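Long-range contacts in DynE8 (Micromonospora chersina, PDB 4AMM), which is an iterative enediyne polyketide synthase, present here as its acyltransferase domain, which probably loads acyl building blocks for dynemicin assembly: residues L102-A107 against L345-P350; L173-G178 against V331-A336; V246-R251 against S274-S279. All blocks are in the same frame, centred on the assembly; numbering follows the deposited sequence.

Contact 1. Residues L102-A107 against L345-P350; sequences LFPGQA and LVEVGP
Leu102 is gripped through both of its backbone polar atoms, by Val346 of strand 344-347 and by Val348 just past its end. Its N donates to Val346 O at 2.9 Å, a straight bond (166° at the hydrogen), while Leu102 O accepts from Val348 N at 2.8 Å. The same oxygen also takes a CA-H contact from Glu347, the residue that forms a parallel bridge with Leu102. On the Leu102 and Glu347 side of the sheet, Leu102 CD1 rests on Leu345 CB at 3.8 Å. On the other, the Phe103 ring lies alongside Val348, with Phe103 CE1 3.6 Å from Val348 CG1. These are neighbouring strands of the five-stranded parallel sheet in the acyltransferase's alpha/beta-hydrolase-like core, and contact continues past their C-terminal ends, where Pro104 CG meets Pro350 CD at 4.0 Å. Glu347 extends its chain with CG anti to the backbone N (chi1 -179°), which carries Glu347 OE2 to 3.4 Å from Pro104 CB. Both buried carboxylate oxygens are satisfied further out: OE1 accepts from Ser355 N and OE2 from Leu354 N, at the start of helix 353-360, whose N-terminal dipole would probably favour the negative charge. That helix also covers Leu102, through Leu354 and Ala358, whereas helix 144-165 brings Ile159 against Phe103 and Ser155 OG into a hydrogen bond with Val348 O.

Contact 2. Residues L173-G178 against V331-A336; sequences LGHSLG and VRFREA
The His175 ring carries Val331 CG1 over the centre of one face, a CH-pi contact 3.7 Å from the ring centroid and only 9° off the ring normal. At its edge, His175 CD2 meets Phe333 CD1 at 3.7 Å; the two rings are oblique, with centroids 5.5 Å apart and planes at 49°. The Phe333 ring in turn receives Leu173 CD1 at its own edge, 3.8 Å from Phe333 CE1. Leu173 reaches there with CG between its backbone N and carbonyl carbon (chi1 69°), and its other methyl, CD2, lies 4.1 Å from Ala336 CB on the first turn of helix 333-339. Val331 uses its second branch as well: CG1 covers the histidine, while CG2 touches Ser176 CB at 4.0 Å. No hydrogen bond crosses between the two segments, and the buried imidazole finds its polar partner elsewhere, in the bond between His175 NE2 and Asn240 OD1. Were His175 replaced by an alanine, Val331 CG1 and Phe333 CD1 would probably face a gap and Asn240 OD1 would lose this mate. The sequence Gly-His-Ser-Leu-Gly, following strand 171-174 and with Ser176 at a positive phi, fits the strained nucleophile elbow of acyltransferases. Ser176 OG is hydrogen-bonded to His278 NE2 and Arg201 NH2, consistent with a catalytic Ser-His pair. By their packing, the apolar groups of Val331 and Phe333 wall one side of the elbow, while the Ser176 hydroxyl engages polar groups.

Contact 3. Residues V246-R251 against S274-S279; sequences VVAGTR and SHAFHS
Ala248 CB projects from strand 244-250 onto the bend at Ala276, meeting that residue's CB at 3.9 Å and Phe277 O at 3.6 Å. Ser279 closes in on the same methyl, its CB 4.1 Å away, so three residues of the loop converge on one carbon. Beside this cluster Ala276 CB lies against the backbone of Gly249, with Gly249 N at 3.6 Å. The approach is entirely by van der Waals contact: no hydrogen bond joins the two segments. The shape of the loop is set from within. An inverse gamma turn centred on Ala276 has a weak bond from Phe277 N to His275 O, and Ser279 OG donates to Ala276 O at 2.7 Å. That hydroxyl lies between the backbone N and carbonyl carbon of its own residue (chi1 83°), which turns it back toward the bend. At the solvent-facing margin Arg251 bends at chi2 and brings NH2 to 4.1 Å from Ser274 CA, while the same NH2 is hydrogen-bonded to Val273 O. The loop side of the bend is fastened to the neighbouring strand by a bond between Ala276 N and Ser213 OG. His278 follows two residues after Ala276 in this loop. A histidine on a loop bordering the mixed sheet, facing Ser176 from the parallel-sheet core, matches the Ser-His dyad arrangement of malonyl-CoA:ACP transacylase-like acyltransferases and probably marks the active site between the two.

Strand 99-103 ties contact 1 to contact 2, whose centres are about 10 Å apart: Phe103 N lies 2.8 Å from Leu173 O and Phe103 O lies 2.9 Å from His175 N, both probable hydrogen bonds. Contact 1 thus lies one strand further into the parallel sheet from the elbow. Contact 3, centred about 17 Å from contact 2 and 22 Å from contact 1, belongs to the mixed sheet, which segment 331-336 also reaches. Across the likely active site, Ser176 OG of contact 2 is 2.7 Å from His278 NE2 of contact 3, and Val331 CG2 packs 3.4 Å from the same nitrogen.

Contact 1. Residues L102-A107 against L345-P350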
loop_
_atom_site.group_PDB
_atom_site.type_symbol
_atom_site.label_atom_id
_atom_site.label_comp_id
_atom_site.label_asym_id
_atom_site.label_seq_id
_atom_site.Cartn_x
_atom_site.Cartn_y
_atom_site.Cartn_z
ATOM N N LEU A 102 -1.144 4.335 1.993
ATOM C CA LEU A 102 -1.711 2.938 2.197
ATOM C C LEU A 102 -0.826 2.121 3.072
ATOM O O LEU A 102 0.356 1.977 2.760
ATOM C CB LEU A 102 -1.824 2.269 0.830
ATOM C CG LEU A 102 -2.587 3.027 -0.267
ATOM C CD1 LEU A 102 -2.450 2.260 -1.641
ATOM C CD2 LEU A 102 -4.039 3.191 0.049
ATOM N N PHE A 103 -1.392 1.580 4.169
ATOM C CA PHE A 103 -0.583 0.753 5.055
ATOM C C PHE A 103 -1.054 -0.716 4.932
ATOM O O PHE A 103 -2.226 -1.016 5.239
ATOM C CB PHE A 103 -0.768 1.206 6.503
ATOM C CG PHE A 103 -0.021 2.523 6.788
ATOM C CD1 PHE A 103 1.304 2.461 7.130
ATOM C CD2 PHE A 103 -0.646 3.772 6.698
ATOM C CE1 PHE A 103 2.055 3.646 7.379
ATOM C CE2 PHE A 103 0.133 4.978 6.935
ATOM C CZ PHE A 103 1.448 4.904 7.286
ATOM N N PRO A 104 -0.154 -1.597 4.450
ATOM C CA PRO A 104 -0.594 -2.969 4.149
ATOM C C PRO A 104 -0.805 -3.801 5.371
ATOM O O PRO A 104 -0.282 -3.582 6.497
ATOM C CB PRO A 104 0.589 -3.507 3.353
ATOM C CG PRO A 104 1.776 -2.816 3.967
ATOM C CD PRO A 104 1.265 -1.355 4.198
ATOM N N GLY A 105 -1.537 -4.895 5.108
ATOM C CA GLY A 105 -1.612 -5.987 6.132
ATOM C C GLY A 105 -0.806 -7.178 5.659
ATOM O O GLY A 105 0.120 -7.079 4.796
ATOM N N GLN A 106 -1.189 -8.316 6.245
ATOM C CA GLN A 106 -0.500 -9.550 5.874
ATOM C C GLN A 106 -0.798 -10.031 4.436
ATOM O O GLN A 106 -1.889 -9.820 3.930
ATOM C CB GLN A 106 -0.752 -10.530 7.054
ATOM C CG GLN A 106 -0.286 -11.901 6.904
ATOM C CD GLN A 106 -0.793 -12.744 8.065
ATOM O OE1 GLN A 106 -1.591 -13.664 7.891
ATOM N NE2 GLN A 106 -0.372 -12.411 9.223
ATOM N N ALA A 107 0.192 -10.632 3.751
ATOM C CA ALA A 107 0.044 -11.229 2.414
ATOM C C ALA A 107 -1.080 -12.260 2.419
ATOM O O ALA A 107 -1.359 -12.878 3.440
ATOM C CB ALA A 107 1.360 -11.905 2.018
ATOM N N LEU A 345 -1.467 7.488 -4.578
ATOM C CA LEU A 345 -1.379 6.797 -3.291
ATOM C C LEU A 345 0.014 6.230 -3.169
ATOM O O LEU A 345 0.547 5.671 -4.155
ATOM C CB LEU A 345 -2.407 5.654 -3.281
ATOM C CG LEU A 345 -3.818 6.151 -3.360
ATOM C CD1 LEU A 345 -4.781 5.122 -3.823
ATOM C CD2 LEU A 345 -4.238 6.723 -2.012
ATOM N N VAL A 346 0.619 6.287 -2.015
ATOM C CA VAL A 346 1.900 5.695 -1.761
ATOM C C VAL A 346 1.756 4.686 -0.652
ATOM O O VAL A 346 1.252 4.991 0.453
ATOM C CB VAL A 346 2.947 6.811 -1.325
ATOM C CG1 VAL A 346 4.277 6.116 -0.955
ATOM C CG2 VAL A 346 3.128 7.765 -2.527
ATOM N N GLU A 347 2.113 3.444 -0.939
ATOM C CA GLU A 347 2.094 2.372 0.085
ATOM C C GLU A 347 3.345 2.402 0.944
ATOM O O GLU A 347 4.485 2.492 0.420
ATOM C CB GLU A 347 1.883 1.033 -0.668
ATOM C CG GLU A 347 1.812 -0.195 0.257
ATOM C CD GLU A 347 1.502 -1.477 -0.519
ATOM O OE1 GLU A 347 1.454 -1.454 -1.766
ATOM O OE2 GLU A 347 1.117 -2.408 0.149
ATOM N N VAL A 348 3.105 2.358 2.260
ATOM C CA VAL A 348 4.195 2.505 3.285
ATOM C C VAL A 348 4.356 1.217 4.112
ATOM O O VAL A 348 3.729 1.010 5.149
ATOM C CB VAL A 348 3.779 3.653 4.221
ATOM C CG1 VAL A 348 4.908 4.044 5.235
ATOM C CG2 VAL A 348 3.437 4.926 3.435
ATOM N N GLY A 349 5.163 0.303 3.604
ATOM C CA GLY A 349 5.174 -1.001 4.262
ATOM C C GLY A 349 5.864 -1.837 3.265
ATOM O O GLY A 349 6.326 -1.394 2.172
ATOM N N PRO A 350 6.032 -3.103 3.664
ATOM C CA PRO A 350 6.724 -4.052 2.832
ATOM C C PRO A 350 5.782 -4.569 1.758
ATOM O O PRO A 350 4.594 -4.712 2.003
ATOM C CB PRO A 350 7.060 -5.178 3.844
ATOM C CG PRO A 350 6.079 -5.097 4.915
ATOM C CD PRO A 350 5.527 -3.659 4.935
#

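Contact 2. Residues L173-G178 against V331-A336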
loop_
_atom_site.group_PDB
_atom_site.type_symbol
_atom_site.label_atom_id
_atom_site.label_comp_id
_atom_site.label_asym_id
_atom_site.label_seq_id
_atom_site.Cartn_x
_atom_site.Cartn_y
_atom_site.Cartn_z
ATOM N N LEU A 173 -4.960 5.175 4.964
ATOM C CA LEU A 173 -5.789 4.019 5.378
ATOM C C LEU A 173 -4.882 2.829 5.555
ATOM O O LEU A 173 -3.792 2.747 4.956
ATOM C CB LEU A 173 -6.859 3.700 4.333
ATOM C CG LEU A 173 -6.460 3.153 3.017
ATOM C CD1 LEU A 173 -6.143 1.582 3.098
ATOM C CD2 LEU A 173 -7.590 3.415 1.969
ATOM N N GLY A 174 -5.337 1.904 6.387
ATOM C CA GLY A 174 -4.612 0.638 6.611
ATOM C C GLY A 174 -5.557 -0.533 6.425
ATOM O O GLY A 174 -6.703 -0.493 6.872
ATOM N N HIS A 175 -5.058 -1.569 5.731
ATOM C CA HIS A 175 -5.836 -2.822 5.474
ATOM C C HIS A 175 -5.622 -3.792 6.617
ATOM O O HIS A 175 -4.543 -4.324 6.800
ATOM C CB HIS A 175 -5.290 -3.407 4.165
ATOM C CG HIS A 175 -6.203 -4.396 3.490
ATOM N ND1 HIS A 175 -6.351 -5.700 3.975
ATOM C CD2 HIS A 175 -6.924 -4.317 2.332
ATOM C CE1 HIS A 175 -7.150 -6.347 3.133
ATOM N NE2 HIS A 175 -7.521 -5.541 2.145
ATOM N N SER A 176 -6.711 -4.023 7.372
ATOM C CA SER A 176 -6.659 -5.015 8.494
ATOM C C SER A 176 -5.482 -4.613 9.423
ATOM O O SER A 176 -5.558 -3.517 10.076
ATOM C CB SER A 176 -6.587 -6.435 7.964
ATOM O OG SER A 176 -6.716 -7.253 9.155
ATOM N N LEU A 177 -4.461 -5.419 9.591
ATOM C CA LEU A 177 -3.298 -5.102 10.381
ATOM C C LEU A 177 -2.782 -3.678 10.144
ATOM O O LEU A 177 -2.296 -3.002 11.076
ATOM C CB LEU A 177 -2.164 -6.119 10.066
ATOM C CG LEU A 177 -0.810 -5.850 10.704
ATOM C CD1 LEU A 177 -0.885 -5.921 12.256
ATOM C CD2 LEU A 177 0.181 -6.826 10.130
ATOM N N GLY A 178 -2.774 -3.271 8.871
ATOM C CA GLY A 178 -2.228 -1.922 8.562
ATOM C C GLY A 178 -2.965 -0.793 9.251
ATOM O O GLY A 178 -2.348 0.292 9.331
ATOM N N VAL A 331 -13.174 -6.359 6.270
ATOM C CA VAL A 331 -12.221 -5.291 5.910
ATOM C C VAL A 331 -12.841 -4.493 4.800
ATOM O O VAL A 331 -13.106 -4.950 3.658
ATOM C CB VAL A 331 -10.882 -5.868 5.397
ATOM C CG1 VAL A 331 -9.914 -4.704 4.964
ATOM C CG2 VAL A 331 -10.235 -6.749 6.421
ATOM N N ARG A 332 -13.136 -3.224 5.100
ATOM C CA ARG A 332 -13.837 -2.319 4.160
ATOM C C ARG A 332 -12.893 -1.527 3.362
ATOM O O ARG A 332 -12.846 -0.253 3.418
ATOM C CB ARG A 332 -14.770 -1.406 5.018
ATOM C CG ARG A 332 -15.817 -2.288 5.778
ATOM C CD ARG A 332 -16.918 -1.376 6.414
ATOM N NE ARG A 332 -17.966 -2.260 6.934
ATOM C CZ ARG A 332 -18.805 -2.957 6.164
ATOM N NH1 ARG A 332 -18.853 -2.774 4.870
ATOM N NH2 ARG A 332 -19.644 -3.816 6.709
ATOM N N PHE A 333 -12.051 -2.194 2.560
ATOM C CA PHE A 333 -11.033 -1.447 1.808
ATOM C C PHE A 333 -11.677 -0.721 0.652
ATOM O O PHE A 333 -11.255 0.445 0.465
ATOM C CB PHE A 333 -10.063 -2.489 1.210
ATOM C CG PHE A 333 -9.020 -1.841 0.326
ATOM C CD1 PHE A 333 -7.948 -1.122 0.878
ATOM C CD2 PHE A 333 -9.072 -1.969 -1.049
ATOM C CE1 PHE A 333 -6.936 -0.554 0.020
ATOM C CE2 PHE A 333 -8.115 -1.365 -1.905
ATOM C CZ PHE A 333 -7.048 -0.670 -1.356
ATOM N N ARG A 334 -12.645 -1.234 -0.045
ATOM C CA ARG A 334 -13.263 -0.485 -1.136
ATOM C C ARG A 334 -13.828 0.813 -0.608
ATOM O O ARG A 334 -13.595 1.925 -1.229
ATOM C CB ARG A 334 -14.395 -1.346 -1.720
ATOM C CG ARG A 334 -15.206 -0.601 -2.831
ATOM C CD ARG A 334 -16.361 -1.524 -3.305
ATOM N NE ARG A 334 -17.233 -1.838 -2.220
ATOM C CZ ARG A 334 -18.205 -1.066 -1.734
ATOM N NH1 ARG A 334 -18.510 0.096 -2.375
ATOM N NH2 ARG A 334 -18.963 -1.428 -0.708
ATOM N N GLU A 335 -14.521 0.787 0.534
ATOM C CA GLU A 335 -15.158 2.013 1.037
ATOM C C GLU A 335 -14.105 2.950 1.536
ATOM O O GLU A 335 -14.170 4.224 1.242
ATOM C CB GLU A 335 -16.170 1.710 2.142
ATOM C CG GLU A 335 -17.431 1.067 1.595
ATOM C CD GLU A 335 -18.191 0.276 2.701
ATOM O OE1 GLU A 335 -17.694 -0.745 3.257
ATOM O OE2 GLU A 335 -19.346 0.659 2.955
ATOM N N ALA A 336 -13.100 2.547 2.269
ATOM C CA ALA A 336 -12.096 3.413 2.797
ATOM C C ALA A 336 -11.314 4.058 1.649
ATOM O O ALA A 336 -11.004 5.243 1.690
ATOM C CB ALA A 336 -11.137 2.668 3.789
#

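Contact 3. Residues V246-R251 against S274-S279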
loop_
_atom_site.group_PDB
_atom_site.type_symbol
_atom_site.label_atom_id
_atom_site.label_comp_id
_atom_site.label_asym_id
_atom_site.label_seq_id
_atom_site.Cartn_x
_atom_site.Cartn_y
_atom_site.Cartn_z
ATOM N N VAL A 246 -13.367 -11.368 -0.696
ATOM C CA VAL A 246 -12.901 -12.611 -0.037
ATOM C C VAL A 246 -13.991 -12.993 0.944
ATOM O O VAL A 246 -14.430 -12.125 1.755
ATOM C CB VAL A 246 -11.584 -12.456 0.617
ATOM C CG1 VAL A 246 -11.087 -13.770 1.277
ATOM C CG2 VAL A 246 -10.521 -11.941 -0.362
ATOM N N VAL A 247 -14.437 -14.211 0.965
ATOM C CA VAL A 247 -15.332 -14.801 1.968
ATOM C C VAL A 247 -14.597 -15.764 2.859
ATOM O O VAL A 247 -13.472 -16.205 2.537
ATOM C CB VAL A 247 -16.594 -15.475 1.385
ATOM C CG1 VAL A 247 -17.399 -14.449 0.561
ATOM C CG2 VAL A 247 -16.222 -16.712 0.532
ATOM N N ALA A 248 -15.156 -15.998 4.040
ATOM C CA ALA A 248 -14.481 -16.812 5.081
ATOM C C ALA A 248 -15.514 -17.635 5.800
ATOM O O ALA A 248 -16.676 -17.291 5.937
ATOM C CB ALA A 248 -13.721 -15.943 6.043
ATOM N N GLY A 249 -15.032 -18.802 6.288
ATOM C CA GLY A 249 -15.889 -19.722 7.128
ATOM C C GLY A 249 -15.166 -21.055 7.283
ATOM O O GLY A 249 -14.024 -21.127 7.067
ATOM N N THR A 250 -15.966 -21.956 7.863
ATOM C CA THR A 250 -15.444 -23.296 8.018
ATOM C C THR A 250 -15.242 -23.924 6.625
ATOM O O THR A 250 -15.800 -23.500 5.606
ATOM C CB THR A 250 -16.379 -24.186 8.839
ATOM O OG1 THR A 250 -17.563 -24.379 8.093
ATOM C CG2 THR A 250 -16.653 -23.609 10.234
ATOM N N ARG A 251 -14.559 -25.076 6.563
ATOM C CA ARG A 251 -14.352 -25.700 5.266
ATOM C C ARG A 251 -15.657 -26.151 4.594
ATOM O O ARG A 251 -15.897 -25.860 3.404
ATOM C CB ARG A 251 -13.291 -26.820 5.424
ATOM C CG ARG A 251 -11.895 -26.267 5.748
ATOM C CD ARG A 251 -10.885 -26.206 4.562
ATOM N NE ARG A 251 -9.647 -25.598 5.079
ATOM C CZ ARG A 251 -9.122 -24.440 4.675
ATOM N NH1 ARG A 251 -9.682 -23.727 3.659
ATOM N NH2 ARG A 251 -8.008 -24.005 5.294
ATOM N N SER A 274 -5.094 -20.904 7.218
ATOM C CA SER A 274 -5.737 -21.916 8.064
ATOM C C SER A 274 -6.689 -21.319 9.024
ATOM O O SER A 274 -7.081 -21.950 10.011
ATOM C CB SER A 274 -4.622 -22.639 8.915
ATOM O OG SER A 274 -3.715 -23.294 8.033
ATOM N N HIS A 275 -7.084 -20.034 8.797
ATOM C CA HIS A 275 -8.049 -19.309 9.655
ATOM C C HIS A 275 -9.012 -18.573 8.810
ATOM O O HIS A 275 -8.594 -17.989 7.793
ATOM C CB HIS A 275 -7.344 -18.299 10.494
ATOM C CG HIS A 275 -6.364 -18.833 11.479
ATOM N ND1 HIS A 275 -5.111 -19.253 11.096
ATOM C CD2 HIS A 275 -6.435 -18.949 12.829
ATOM C CE1 HIS A 275 -4.426 -19.592 12.195
ATOM N NE2 HIS A 275 -5.233 -19.487 13.237
ATOM N N ALA A 276 -10.249 -18.556 9.239
ATOM C CA ALA A 276 -11.280 -17.677 8.664
ATOM C C ALA A 276 -11.107 -16.292 9.283
ATOM O O ALA A 276 -11.923 -15.880 10.141
ATOM C CB ALA A 276 -12.673 -18.273 8.952
ATOM N N PHE A 277 -10.036 -15.570 8.865
ATOM C CA PHE A 277 -9.868 -14.224 9.397
ATOM C C PHE A 277 -11.046 -13.399 8.931
ATOM O O PHE A 277 -11.709 -13.650 7.928
ATOM C CB PHE A 277 -8.566 -13.662 8.776
ATOM C CG PHE A 277 -7.312 -14.325 9.273
ATOM C CD1 PHE A 277 -7.044 -14.517 10.655
ATOM C CD2 PHE A 277 -6.342 -14.671 8.379
ATOM C CE1 PHE A 277 -5.831 -15.138 11.053
ATOM C CE2 PHE A 277 -5.113 -15.270 8.818
ATOM C CZ PHE A 277 -4.889 -15.465 10.121
ATOM N N HIS A 278 -11.303 -12.379 9.739
ATOM C CA HIS A 278 -12.411 -11.422 9.448
ATOM C C HIS A 278 -13.729 -12.124 9.329
ATOM O O HIS A 278 -14.557 -11.888 8.441
ATOM C CB HIS A 278 -12.045 -10.546 8.221
ATOM C CG HIS A 278 -10.929 -9.641 8.540
ATOM N ND1 HIS A 278 -11.168 -8.572 9.416
ATOM C CD2 HIS A 278 -9.603 -9.662 8.308
ATOM C CE1 HIS A 278 -10.024 -7.939 9.621
ATOM N NE2 HIS A 278 -9.038 -8.595 8.984
ATOM N N SER A 279 -13.997 -12.983 10.345
ATOM C CA SER A 279 -15.255 -13.694 10.483
ATOM C C SER A 279 -15.492 -13.843 11.998
ATOM O O SER A 279 -14.580 -13.724 12.793
ATOM C CB SER A 279 -15.219 -15.078 9.789
ATOM O OG SER A 279 -14.620 -16.068 10.638
#